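Local coordinates for avidin-related protein 4/5 (Gallus gallus, PDB 2OF8) that probably binds biotin with high affinity, as avidin does, and here holds the nitroanilide of biotin in its ligand pocket, at residues Glu28-Tyr33 with Pro48-Gln53. The protein carries 2 engineered substitutions. Residues are numbered along the deposited sequence; the frame is centred on the assembly and turned at random.
Sequences EFTGTY and PLLGIQ. With BNI (5-(2-oxo-hexahydro-thieno[3,4-D]imidazol-6-yl)-pentanoic acid (4-nitro-phenyl)-amide), chain C.
The F29 ring is swung across its neighbouring strand onto G51 by a first torsion that sets CG between the backbone N and the carbonyl carbon (chi1 57°), and L49 adopts the same turn (chi1 70°), which lays its isobutyl group against G31. One face of the F29 ring rests on the glycine, with G51 CA 4.0 Å from the ring centroid in a CH-pi contact, while L49 CD1 meets the rim at F29 CE1, 3.7 Å away. A CB at G51 would run into F29 CZ, so the absence of a side chain there is what admits the ring. Without the ring, as with an alanine at F29, G51 would probably lose its aromatic cover and L49 CD1 its contact at the ring edge. In the backbone, F29 and G51 form an antiparallel hydrogen-bonded pair, F29 N to G51 O and G51 N to F29 O, both 2.9 Å. L49 N bonds to G31 O at 3.0 Å, whereas the return bond from G31 N to L49 O is weak; T30 OG1 also lies 2.9 Å from L49 O. On the T30 and L50 face, L50 packs on L50 of a second subunit. L49 CD2 reaches past G31 to T32 O (3.6 Å), beside Y33, whose OH donates a 2.7 Å hydrogen bond to O3 of the bound biotin 4-nitroanilide, O3 lying at the ring edge and in its plane. N12 and S16 also bond this ligand. Adjacent antiparallel strands with an apolar inner face leading to a ureido-binding tyrosine are characteristic of the eight-stranded avidin β-barrel.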
loop_
_atom_site.group_PDB
_atom_site.type_symbol
_atom_site.label_atom_id
_atom_site.label_comp_id
_atom_site.label_asym_id
_atom_site.label_seq_id
_atom_site.Cartn_x
_atom_site.Cartn_y
_atom_site.Cartn_z
ATOM N N GLU A 28 16.762 -12.819 13.607
ATOM C CA GLU A 28 16.968 -11.383 13.748
ATOM C C GLU A 28 18.274 -10.945 13.115
ATOM O O GLU A 28 19.272 -11.668 13.154
ATOM C CB GLU A 28 16.987 -10.979 15.208
ATOM C CG GLU A 28 15.732 -11.359 15.958
ATOM C CD GLU A 28 15.869 -11.111 17.435
ATOM O OE1 GLU A 28 16.939 -11.443 18.001
ATOM O OE2 GLU A 28 14.903 -10.602 18.030
ATOM N N PHE A 29 18.265 -9.748 12.543
ATOM C CA PHE A 29 19.457 -9.194 11.926
ATOM C C PHE A 29 19.481 -7.690 12.060
ATOM O O PHE A 29 18.444 -7.027 12.157
ATOM C CB PHE A 29 19.564 -9.607 10.449
ATOM C CG PHE A 29 18.376 -9.212 9.607
ATOM C CD1 PHE A 29 18.322 -7.968 8.983
ATOM C CD2 PHE A 29 17.333 -10.095 9.407
ATOM C CE1 PHE A 29 17.235 -7.612 8.201
ATOM C CE2 PHE A 29 16.243 -9.742 8.627
ATOM C CZ PHE A 29 16.198 -8.499 8.018
ATOM N N THR A 30 20.694 -7.162 12.047
ATOM C CA THR A 30 20.894 -5.737 11.970
ATOM C C THR A 30 21.708 -5.419 10.732
ATOM O O THR A 30 22.167 -6.308 10.024
ATOM C CB THR A 30 21.539 -5.225 13.263
ATOM O OG1 THR A 30 21.392 -3.800 13.349
ATOM C CG2 THR A 30 23.034 -5.526 13.308
ATOM N N GLY A 31 21.853 -4.140 10.453
ATOM C CA GLY A 31 22.563 -3.727 9.272
ATOM C C GLY A 31 22.535 -2.232 9.118
ATOM O O GLY A 31 22.141 -1.495 10.015
ATOM N N THR A 32 22.975 -1.781 7.954
ATOM C CA THR A 32 22.935 -0.375 7.601
ATOM C C THR A 32 22.350 -0.215 6.215
ATOM O O THR A 32 22.361 -1.130 5.396
ATOM C CB THR A 32 24.338 0.248 7.625
ATOM O OG1 THR A 32 25.161 -0.405 6.655
ATOM C CG2 THR A 32 25.031 0.041 8.976
ATOM N N TYR A 33 21.848 0.983 5.967
ATOM C CA TYR A 33 21.152 1.301 4.733
ATOM C C TYR A 33 21.622 2.676 4.280
ATOM O O TYR A 33 21.518 3.640 5.033
ATOM C CB TYR A 33 19.633 1.302 4.963
ATOM C CG TYR A 33 18.812 1.108 3.708
ATOM C CD1 TYR A 33 18.635 2.141 2.793
ATOM C CD2 TYR A 33 18.203 -0.105 3.434
ATOM C CE1 TYR A 33 17.875 1.956 1.636
ATOM C CE2 TYR A 33 17.447 -0.299 2.288
ATOM C CZ TYR A 33 17.287 0.723 1.389
ATOM O OH TYR A 33 16.529 0.496 0.267
ATOM N N PRO A 48 20.763 2.944 10.405
ATOM C CA PRO A 48 20.626 1.569 10.888
ATOM C C PRO A 48 19.303 0.917 10.522
ATOM O O PRO A 48 18.277 1.586 10.413
ATOM C CB PRO A 48 20.724 1.734 12.402
ATOM C CG PRO A 48 20.129 3.056 12.646
ATOM C CD PRO A 48 20.565 3.917 11.493
ATOM N N LEU A 49 19.359 -0.400 10.382
ATOM C CA LEU A 49 18.167 -1.211 10.182
ATOM C C LEU A 49 18.170 -2.386 11.157
ATOM O O LEU A 49 19.221 -2.826 11.628
ATOM C CB LEU A 49 18.051 -1.694 8.729
ATOM C CG LEU A 49 19.059 -2.743 8.248
ATOM C CD1 LEU A 49 18.602 -4.166 8.524
ATOM C CD2 LEU A 49 19.331 -2.556 6.770
ATOM N N LEU A 50 16.973 -2.873 11.453
ATOM C CA LEU A 50 16.772 -4.004 12.341
ATOM C C LEU A 50 15.588 -4.789 11.816
ATOM O O LEU A 50 14.540 -4.201 11.535
ATOM C CB LEU A 50 16.468 -3.470 13.726
ATOM C CG LEU A 50 16.490 -4.387 14.927
ATOM C CD1 LEU A 50 17.805 -5.112 15.035
ATOM C CD2 LEU A 50 16.254 -3.541 16.170
ATOM N N GLY A 51 15.727 -6.101 11.691
ATOM C CA GLY A 51 14.653 -6.908 11.146
ATOM C C GLY A 51 14.685 -8.344 11.591
ATOM O O GLY A 51 15.517 -8.753 12.405
ATOM N N ILE A 52 13.744 -9.107 11.045
ATOM C CA ILE A 52 13.637 -10.535 11.294
ATOM C C ILE A 52 13.280 -11.250 9.995
ATOM O O ILE A 52 12.378 -10.815 9.276
ATOM C CB ILE A 52 12.549 -10.898 12.347
ATOM C CG1 ILE A 52 12.446 -9.886 13.496
ATOM C CG2 ILE A 52 12.832 -12.283 12.901
ATOM C CD1 ILE A 52 11.272 -10.158 14.437
ATOM N N GLN A 53 13.963 -12.359 9.726
ATOM C CA GLN A 53 13.610 -13.280 8.657
ATOM C C GLN A 53 13.204 -14.605 9.271
ATOM O O GLN A 53 13.516 -14.906 10.426
ATOM C CB GLN A 53 14.786 -13.510 7.700
ATOM C CG GLN A 53 15.956 -14.290 8.293
ATOM C CD GLN A 53 16.903 -14.821 7.235
ATOM O OE1 GLN A 53 16.765 -15.964 6.772
ATOM N NE2 GLN A 53 17.842 -13.999 6.838
HETATM C C1 BNI C . 13.134 10.276 3.441
HETATM C C10 BNI C . 14.113 9.302 4.111
HETATM C C9 BNI C . 14.760 8.346 3.115
HETATM C C8 BNI C . 13.732 7.432 2.465
HETATM C C7 BNI C . 14.322 6.670 1.297
HETATM C C2 BNI C . 13.245 5.740 0.626
HETATM C C6 BNI C . 11.934 3.607 0.226
HETATM C C4 BNI C . 13.662 5.159 -0.757
HETATM C C5 BNI C . 12.802 3.905 -1.003
HETATM C C3 BNI C . 15.036 3.352 -1.138
HETATM O O2 BNI C . 13.388 10.797 2.359
HETATM O O3 BNI C . 16.074 2.659 -1.298
HETATM N N1 BNI C . 13.792 2.886 -1.249
HETATM N N2 BNI C . 15.017 4.642 -0.825
HETATM S S1 BNI C . 12.897 4.250 1.628
HETATM N N17 BNI C . 11.952 10.510 4.014
HETATM C C18 BNI C . 10.918 11.344 3.675
HETATM C C20 BNI C . 10.298 12.175 4.657
HETATM C C21 BNI C . 9.210 13.037 4.278
HETATM C C22 BNI C . 8.752 13.073 2.893
HETATM C C23 BNI C . 9.378 12.242 1.908
HETATM C C24 BNI C . 10.454 11.385 2.282
HETATM N N25 BNI C . 7.613 13.996 2.519
HETATM O O26 BNI C . 7.079 14.687 3.338
HETATM O O27 BNI C . 7.206 14.058 1.397
#